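Local coordinates for protein dihydropteroate synthase (Stenotrophomonas maltophilia, PDB 7L6P) that probably catalyses the condensation of para-aminobenzoate with 6-hydroxymethyl-7,8-dihydropterin diphosphate to give 7,8-dihydropteroate, the precursor of folates, using magnesium as cofactor, at residues A215-F220 with V261-R266; A255-A260 with R266-H271. All blocks are in the same frame, centred on the assembly; numbering follows the deposited sequence.

Contact 1 (A215-F220 with V261-R266); sequences ARSERF and VQRGAR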
ATOM      1  N   ALA A 215       3.744  -9.036 -11.294  1.00 46.90           N
ATOM      2  CA  ALA A 215       4.970  -9.463 -10.632  1.00 48.16           C
ATOM      3  C   ALA A 215       6.184  -9.334 -11.551  1.00 49.04           C
ATOM      4  O   ALA A 215       7.261  -8.929 -11.098  1.00 48.47           O
ATOM      5  CB  ALA A 215       4.822 -10.897 -10.136  1.00 46.96           C
ATOM      6  N   ARG A 216       6.038  -9.698 -12.828  1.00 48.00           N
ATOM      7  CA  ARG A 216       7.120  -9.630 -13.800  0.53 51.64           C
ATOM      8  C   ARG A 216       7.039  -8.381 -14.680  1.00 50.39           C
ATOM      9  O   ARG A 216       7.642  -8.352 -15.750  1.00 52.27           O
ATOM     10  CB  ARG A 216       7.134 -10.897 -14.666  0.53 50.80           C
ATOM     11  CG  ARG A 216       6.736 -12.160 -13.899  0.53 52.25           C
ATOM     12  CD  ARG A 216       7.470 -13.415 -14.356  0.53 53.82           C
ATOM     13  NE  ARG A 216       6.989 -13.959 -15.621  0.53 54.99           N
ATOM     14  CZ  ARG A 216       6.266 -15.067 -15.737  0.53 55.11           C
ATOM     15  NH1 ARG A 216       5.870 -15.752 -14.669  0.53 54.06           N
ATOM     16  NH2 ARG A 216       5.944 -15.506 -16.951  0.53 49.64           N
ATOM     17  N   SER A 217       6.321  -7.336 -14.242  1.00 49.55           N
ATOM     18  CA  SER A 217       6.149  -6.167 -15.107  1.00 50.03           C
ATOM     19  C   SER A 217       7.453  -5.421 -15.385  1.00 52.82           C
ATOM     20  O   SER A 217       7.545  -4.706 -16.391  1.00 53.24           O
ATOM     21  CB  SER A 217       5.143  -5.194 -14.502  1.00 49.23           C
ATOM     22  OG  SER A 217       5.551  -4.771 -13.227  1.00 48.46           O
ATOM     23  N   GLU A 218       8.461  -5.563 -14.529  1.00 53.17           N
ATOM     24  CA  GLU A 218       9.731  -4.911 -14.812  1.00 57.69           C
ATOM     25  C   GLU A 218      10.325  -5.378 -16.128  1.00 56.10           C
ATOM     26  O   GLU A 218      11.097  -4.636 -16.737  1.00 53.55           O
ATOM     27  CB  GLU A 218      10.714  -5.165 -13.678  1.00 57.12           C
ATOM     28  CG  GLU A 218      11.718  -4.098 -13.472  1.00 61.62           C
ATOM     29  CD  GLU A 218      12.376  -4.250 -12.129  1.00 73.41           C
ATOM     30  OE1 GLU A 218      11.791  -4.980 -11.279  1.00 69.66           O
ATOM     31  OE2 GLU A 218      13.460  -3.646 -11.932  1.00 78.73           O
ATOM     32  N   ARG A 219       9.940  -6.571 -16.590  1.00 55.30           N
ATOM     33  CA  ARG A 219      10.402  -7.093 -17.874  0.75 54.91           C
ATOM     34  C   ARG A 219      10.158  -6.102 -19.010  1.00 54.03           C
ATOM     35  O   ARG A 219      10.923  -6.056 -19.973  1.00 55.18           O
ATOM     36  CB  ARG A 219       9.679  -8.422 -18.146  0.75 53.89           C
ATOM     37  CG  ARG A 219      10.245  -9.282 -19.247  0.75 55.90           C
ATOM     38  CD  ARG A 219       9.349  -9.273 -20.479  0.75 53.74           C
ATOM     39  NE  ARG A 219      10.015  -9.887 -21.622  0.75 57.84           N
ATOM     40  CZ  ARG A 219      10.958  -9.295 -22.348  0.75 55.62           C
ATOM     41  NH1 ARG A 219      11.367  -8.065 -22.077  0.75 54.05           N
ATOM     42  NH2 ARG A 219      11.509  -9.959 -23.359  0.75 52.00           N
ATOM     43  N   PHE A 220       9.085  -5.315 -18.922  1.00 54.63           N
ATOM     44  CA  PHE A 220       8.664  -4.460 -20.029  1.00 52.50           C
ATOM     45  C   PHE A 220       9.400  -3.122 -20.086  1.00 57.89           C
ATOM     46  O   PHE A 220       9.202  -2.360 -21.044  1.00 59.30           O
ATOM     47  CB  PHE A 220       7.143  -4.261 -19.963  1.00 52.95           C
ATOM     48  CG  PHE A 220       6.361  -5.551 -20.071  1.00 50.42           C
ATOM     49  CD1 PHE A 220       6.146  -6.344 -18.955  1.00 51.15           C
ATOM     50  CD2 PHE A 220       5.849  -5.976 -21.289  1.00 50.78           C
ATOM     51  CE1 PHE A 220       5.413  -7.552 -19.048  1.00 52.91           C
ATOM     52  CE2 PHE A 220       5.114  -7.175 -21.389  1.00 52.40           C
ATOM     53  CZ  PHE A 220       4.903  -7.964 -20.256  1.00 49.07           C
ATOM     54  N   VAL A 261       4.402   0.512  -9.185  1.00 48.09           N
ATOM     55  CA  VAL A 261       5.413   1.560  -9.292  1.00 47.77           C
ATOM     56  C   VAL A 261       6.786   1.023  -8.912  1.00 52.38           C
ATOM     57  O   VAL A 261       7.799   1.332  -9.557  1.00 49.82           O
ATOM     58  CB  VAL A 261       4.997   2.769  -8.452  1.00 51.28           C
ATOM     59  CG1 VAL A 261       6.182   3.760  -8.270  1.00 50.12           C
ATOM     60  CG2 VAL A 261       3.816   3.430  -9.103  1.00 45.79           C
ATOM     61  N   GLN A 262       6.852   0.200  -7.871  1.00 53.71           N
ATOM     62  CA  GLN A 262       8.133  -0.402  -7.523  1.00 51.26           C
ATOM     63  C   GLN A 262       8.711  -1.223  -8.670  1.00 50.45           C
ATOM     64  O   GLN A 262       9.926  -1.413  -8.741  1.00 54.17           O
ATOM     65  CB  GLN A 262       7.989  -1.278  -6.287  1.00 51.57           C
ATOM     66  CG  GLN A 262       7.567  -0.513  -5.041  1.00 51.65           C
ATOM     67  CD  GLN A 262       7.266  -1.420  -3.884  1.00 50.84           C
ATOM     68  OE1 GLN A 262       6.734  -2.518  -4.059  1.00 52.40           O
ATOM     69  NE2 GLN A 262       7.629  -0.979  -2.683  1.00 49.39           N
ATOM     70  N   ARG A 263       7.866  -1.757  -9.544  1.00 52.81           N
ATOM     71  CA  ARG A 263       8.333  -2.609 -10.622  1.00 51.90           C
ATOM     72  C   ARG A 263       8.346  -1.896 -11.967  1.00 54.76           C
ATOM     73  O   ARG A 263       8.470  -2.548 -13.006  1.00 57.20           O
ATOM     74  CB  ARG A 263       7.504  -3.892 -10.659  1.00 51.95           C
ATOM     75  CG  ARG A 263       7.486  -4.519  -9.277  1.00 53.89           C
ATOM     76  CD  ARG A 263       7.181  -6.003  -9.212  1.00 50.13           C
ATOM     77  NE  ARG A 263       7.310  -6.435  -7.823  1.00 50.33           N
ATOM     78  CZ  ARG A 263       7.602  -7.671  -7.449  1.00 51.03           C
ATOM     79  NH1 ARG A 263       7.745  -8.647  -8.336  1.00 48.86           N
ATOM     80  NH2 ARG A 263       7.823  -7.919  -6.162  1.00 41.27           N
ATOM     81  N   GLY A 264       8.254  -0.572 -11.967  1.00 53.96           N
ATOM     82  CA  GLY A 264       8.631   0.243 -13.104  1.00 49.00           C
ATOM     83  C   GLY A 264       7.547   1.123 -13.675  1.00 53.00           C
ATOM     84  O   GLY A 264       7.851   1.929 -14.568  1.00 57.78           O
ATOM     85  N   ALA A 265       6.296   1.005 -13.230  1.00 49.20           N
ATOM     86  CA  ALA A 265       5.242   1.883 -13.721  1.00 48.15           C
ATOM     87  C   ALA A 265       5.535   3.315 -13.308  1.00 56.08           C
ATOM     88  O   ALA A 265       5.845   3.582 -12.138  1.00 52.91           O
ATOM     89  CB  ALA A 265       3.895   1.454 -13.155  1.00 47.71           C
ATOM     90  N   ARG A 266       5.453   4.243 -14.259  1.00 55.24           N
ATOM     91  CA  ARG A 266       5.634   5.645 -13.925  1.00 56.26           C
ATOM     92  C   ARG A 266       4.348   6.462 -14.007  1.00 57.28           C
ATOM     93  O   ARG A 266       4.347   7.627 -13.591  1.00 58.13           O
ATOM     94  CB  ARG A 266       6.709   6.273 -14.810  1.00 56.77           C
ATOM     95  CG  ARG A 266       8.134   5.988 -14.313  1.00 64.14           C
ATOM     96  CD  ARG A 266       8.321   6.452 -12.849  1.00 65.74           C
ATOM     97  NE  ARG A 266       9.537   5.910 -12.243  1.00 62.09           N
ATOM     98  CZ  ARG A 266       9.582   4.773 -11.553  1.00 62.26           C
ATOM     99  NH1 ARG A 266       8.491   4.031 -11.350  1.00 56.21           N
ATOM    100  NH2 ARG A 266      10.748   4.352 -11.073  1.00 65.12           N
TER
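The guanidinium of Arg263 meets Ala215 at its edge: the carbonyl O of Ala215 lies only 5° out of the plane of the group. Arg263 also packs on Trp283 of the second subunit. NH1 donates to that oxygen of Ala215 over 2.8 Å, with an N-H...O angle of 154°, and arrives in the carbonyl plane on a lone pair, so the bond lies close to both planes, that of the guanidinium and that of the carbonyl. The side chain reaches so far because it runs extended from CG to NE, chi3 176°, and its CD passes 3.5 Å from the same Ala215 O. Nearer the backbone, CB of Arg263 rests 3.3 Å from OG of Ser217, a hydroxyl whose hydrogen bond goes back to Leu214 O. The carbonyl O of Arg263 in turn receives a CA-H...O contact from Glu218 CA at 3.2 Å, and CB and CG of Glu218 lie alongside that oxygen. The carboxylate of Glu218 does not pair with the guanidinium: OE1 stays 5.8 Å from NE of Arg263. After Arg263 the chain turns at Gly264, whose positive phi suits glycine, with Gly264 N bonded to Val261 O and Ala265 N to Ala260 O. Two helix ends thus meet in this TIM barrel, the exit of helix 207-215 facing helix 250-262, which closes in a Schellman motif.

Contact 2 (A255-A260 with R266-H271); sequences AAHLIA and RIVRVH
His257 lays one face of its imidazole against Val270, whose CG1 methyl stands 3.5 Å off the ring plane, displaced from the centre. This is a CH-pi contact, 3.8 Å from CG1 of Val270 to the centroid of the His257 ring and 25° off the ring normal, and it belongs to the outer layer of a TIM barrel, where helix 250-262 packs on the eighth strand, 267-270. The two short segments run nearly antiparallel, at 166°, with their axes 9.2 Å apart, as expected in a beta/alpha barrel, where a helix returns through a turn into the next strand. The methyl lies nearest the ND1 and CE1 side of the ring, 3.6 Å from CE1 of His257 to CG1 of Val270. Val268, two residues earlier on the strand, also points at the helix; its CG1 comes obliquely to the ring, 3.9 Å from CD2 of His257, and also touches the CB of His257. Holding CG of the histidine anti to its carbonyl carbon, chi1 -72°, swings the imidazole obliquely across the strand, toward its C-terminal end, so that it meets both valines. Thr276 of helix 273-287 packs on both valines as well. The polar end of the ring is satisfied beyond the pair, since NE2 of His257 is hydrogen-bonded to Leu231 N, which should help fix the ring's rotation. Arg269, between the valines, points away from the helix; there it forms salt bridges with Asp69 and Asp109 and lies beside a bound imidazole in the active site. From its backbone, the carbonyl O of Arg269 approaches the imidazole obliquely, 3.6 Å from NE2 of His257, without forming a hydrogen bond.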
ATOM      1  N   ALA A 255      -2.156  -0.808  -2.520  1.00 42.34           N
ATOM      2  CA  ALA A 255      -1.085  -1.804  -2.528  1.00 44.86           C
ATOM      3  C   ALA A 255      -0.704  -2.193  -3.958  1.00 50.14           C
ATOM      4  O   ALA A 255       0.484  -2.250  -4.318  1.00 47.42           O
ATOM      5  CB  ALA A 255      -1.502  -3.025  -1.720  1.00 44.45           C
ATOM      6  N   ALA A 256      -1.702  -2.428  -4.805  1.00 48.64           N
ATOM      7  CA  ALA A 256      -1.391  -2.857  -6.160  1.00 47.64           C
ATOM      8  C   ALA A 256      -0.604  -1.785  -6.886  1.00 47.20           C
ATOM      9  O   ALA A 256       0.398  -2.078  -7.553  1.00 47.80           O
ATOM     10  CB  ALA A 256      -2.677  -3.209  -6.910  1.00 45.34           C
ATOM     11  N   HIS A 257      -1.021  -0.527  -6.746  1.00 49.48           N
ATOM     12  CA  HIS A 257      -0.340   0.535  -7.480  1.00 48.45           C
ATOM     13  C   HIS A 257       1.052   0.826  -6.928  1.00 49.95           C
ATOM     14  O   HIS A 257       1.957   1.147  -7.700  1.00 53.64           O
ATOM     15  CB  HIS A 257      -1.213   1.788  -7.488  1.00 47.70           C
ATOM     16  CG  HIS A 257      -2.406   1.644  -8.366  1.00 51.03           C
ATOM     17  ND1 HIS A 257      -3.690   1.900  -7.937  1.00 49.77           N
ATOM     18  CD2 HIS A 257      -2.511   1.219  -9.652  1.00 52.40           C
ATOM     19  CE1 HIS A 257      -4.538   1.641  -8.921  1.00 51.40           C
ATOM     20  NE2 HIS A 257      -3.850   1.221  -9.968  1.00 54.32           N
ATOM     21  N   LEU A 258       1.256   0.706  -5.618  1.00 46.25           N
ATOM     22  CA  LEU A 258       2.604   0.829  -5.068  1.00 48.47           C
ATOM     23  C   LEU A 258       3.523  -0.231  -5.653  1.00 49.78           C
ATOM     24  O   LEU A 258       4.656   0.063  -6.060  1.00 48.53           O
ATOM     25  CB  LEU A 258       2.566   0.730  -3.536  1.00 45.70           C
ATOM     26  CG  LEU A 258       3.878   0.765  -2.765  1.00 45.95           C
ATOM     27  CD1 LEU A 258       4.762   1.918  -3.221  1.00 47.15           C
ATOM     28  CD2 LEU A 258       3.558   0.925  -1.275  1.00 48.91           C
ATOM     29  N   ILE A 259       3.051  -1.481  -5.683  1.00 48.74           N
ATOM     30  CA  ILE A 259       3.839  -2.571  -6.249  1.00 49.30           C
ATOM     31  C   ILE A 259       4.115  -2.320  -7.719  1.00 48.97           C
ATOM     32  O   ILE A 259       5.217  -2.579  -8.210  1.00 49.42           O
ATOM     33  CB  ILE A 259       3.116  -3.915  -6.048  1.00 50.44           C
ATOM     34  CG1 ILE A 259       2.951  -4.218  -4.552  1.00 48.59           C
ATOM     35  CG2 ILE A 259       3.820  -5.044  -6.821  1.00 45.00           C
ATOM     36  CD1 ILE A 259       1.993  -5.374  -4.273  1.00 49.29           C
ATOM     37  N   ALA A 260       3.106  -1.860  -8.456  1.00 51.96           N
ATOM     38  CA  ALA A 260       3.298  -1.556  -9.871  1.00 47.77           C
ATOM     39  C   ALA A 260       4.376  -0.500 -10.059  1.00 51.30           C
ATOM     40  O   ALA A 260       5.171  -0.572 -11.005  1.00 55.10           O
ATOM     41  CB  ALA A 260       1.979  -1.099 -10.495  1.00 44.63           C
ATOM     42  N   ARG A 266       5.453   4.243 -14.259  1.00 55.24           N
ATOM     43  CA  ARG A 266       5.634   5.645 -13.925  1.00 56.26           C
ATOM     44  C   ARG A 266       4.348   6.462 -14.007  1.00 57.28           C
ATOM     45  O   ARG A 266       4.347   7.627 -13.591  1.00 58.13           O
ATOM     46  CB  ARG A 266       6.709   6.273 -14.810  1.00 56.77           C
ATOM     47  CG  ARG A 266       8.134   5.988 -14.313  1.00 64.14           C
ATOM     48  CD  ARG A 266       8.321   6.452 -12.849  1.00 65.74           C
ATOM     49  NE  ARG A 266       9.537   5.910 -12.243  1.00 62.09           N
ATOM     50  CZ  ARG A 266       9.582   4.773 -11.553  1.00 62.26           C
ATOM     51  NH1 ARG A 266       8.491   4.031 -11.350  1.00 56.21           N
ATOM     52  NH2 ARG A 266      10.748   4.352 -11.073  1.00 65.12           N
ATOM     53  N   ILE A 267       3.250   5.881 -14.479  1.00 50.79           N
ATOM     54  CA  ILE A 267       1.935   6.479 -14.309  1.00 55.23           C
ATOM     55  C   ILE A 267       0.998   5.409 -13.766  1.00 54.54           C
ATOM     56  O   ILE A 267       1.019   4.259 -14.226  1.00 55.57           O
ATOM     57  CB  ILE A 267       1.386   7.070 -15.621  1.00 52.55           C
ATOM     58  CG1 ILE A 267       2.378   8.060 -16.226  1.00 51.91           C
ATOM     59  CG2 ILE A 267       0.036   7.753 -15.375  1.00 52.85           C
ATOM     60  CD1 ILE A 267       1.870   8.711 -17.524  1.00 49.73           C
ATOM     61  N   VAL A 268       0.166   5.788 -12.802  1.00 51.21           N
ATOM     62  CA  VAL A 268      -0.886   4.921 -12.291  1.00 50.04           C
ATOM     63  C   VAL A 268      -2.217   5.606 -12.525  1.00 48.94           C
ATOM     64  O   VAL A 268      -2.354   6.820 -12.337  1.00 50.09           O
ATOM     65  CB  VAL A 268      -0.693   4.566 -10.804  1.00 50.80           C
ATOM     66  CG1 VAL A 268       0.469   3.576 -10.644  1.00 48.04           C
ATOM     67  CG2 VAL A 268      -0.467   5.824  -9.964  1.00 46.42           C
ATOM     68  N   ARG A 269      -3.174   4.835 -13.009  1.00 53.38           N
ATOM     69  CA  ARG A 269      -4.514   5.309 -13.319  1.00 55.44           C
ATOM     70  C   ARG A 269      -5.449   4.838 -12.209  1.00 51.27           C
ATOM     71  O   ARG A 269      -5.592   3.632 -11.999  1.00 54.39           O
ATOM     72  CB  ARG A 269      -4.930   4.766 -14.686  1.00 55.08           C
ATOM     73  CG  ARG A 269      -6.214   5.311 -15.229  1.00 53.27           C
ATOM     74  CD  ARG A 269      -6.421   4.779 -16.618  1.00 53.54           C
ATOM     75  NE  ARG A 269      -7.645   5.297 -17.199  1.00 56.32           N
ATOM     76  CZ  ARG A 269      -8.827   4.738 -17.010  1.00 57.65           C
ATOM     77  NH1 ARG A 269      -8.947   3.607 -16.337  1.00 57.19           N
ATOM     78  NH2 ARG A 269      -9.911   5.324 -17.513  1.00 57.31           N
ATOM     79  N   VAL A 270      -6.030   5.776 -11.456  1.00 53.86           N
ATOM     80  CA  VAL A 270      -6.675   5.454 -10.186  1.00 51.69           C
ATOM     81  C   VAL A 270      -7.967   6.244 -10.037  1.00 53.15           C
ATOM     82  O   VAL A 270      -8.115   7.337 -10.591  1.00 55.07           O
ATOM     83  CB  VAL A 270      -5.765   5.747  -8.960  1.00 51.05           C
ATOM     84  CG1 VAL A 270      -4.360   5.210  -9.146  1.00 52.62           C
ATOM     85  CG2 VAL A 270      -5.700   7.229  -8.705  1.00 50.85           C
ATOM     86  N   HIS A 271      -8.910   5.670  -9.275  1.00 52.81           N
ATOM     87  CA  HIS A 271     -10.059   6.423  -8.774  1.00 56.95           C
ATOM     88  C   HIS A 271      -9.695   7.191  -7.512  1.00 52.97           C
ATOM     89  O   HIS A 271     -10.061   8.359  -7.362  1.00 54.40           O
ATOM     90  CB  HIS A 271     -11.241   5.500  -8.429  1.00 55.79           C
ATOM     91  CG  HIS A 271     -11.744   4.671  -9.566  1.00 56.52           C
ATOM     92  ND1 HIS A 271     -11.230   3.427  -9.865  1.00 56.79           N
ATOM     93  CD2 HIS A 271     -12.728   4.900 -10.467  1.00 56.20           C
ATOM     94  CE1 HIS A 271     -11.861   2.934 -10.917  1.00 55.95           C
ATOM     95  NE2 HIS A 271     -12.776   3.807 -11.300  1.00 58.39           N
TER

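Contacts 1 and 2 lie with their centres about 10 Å apart on the same side of the chain's centre, and both draw on helix 250-262. Their segments alternate along the chain: 215-220 comes first, then 255-260, 261-266 and 266-271, with Arg266 common to the last two. The helix packs on the eighth barrel strand through contact 2, while its C-terminal end meets the loop after helix 207-215 through contact 1. Packing of Val261 CG2 on Val268 CG1, 3.7 Å apart, joins the two directly. Both also touch the second subunit, so this stretch of the TIM barrel connects the strand carrying Arg269 with the dimer interface.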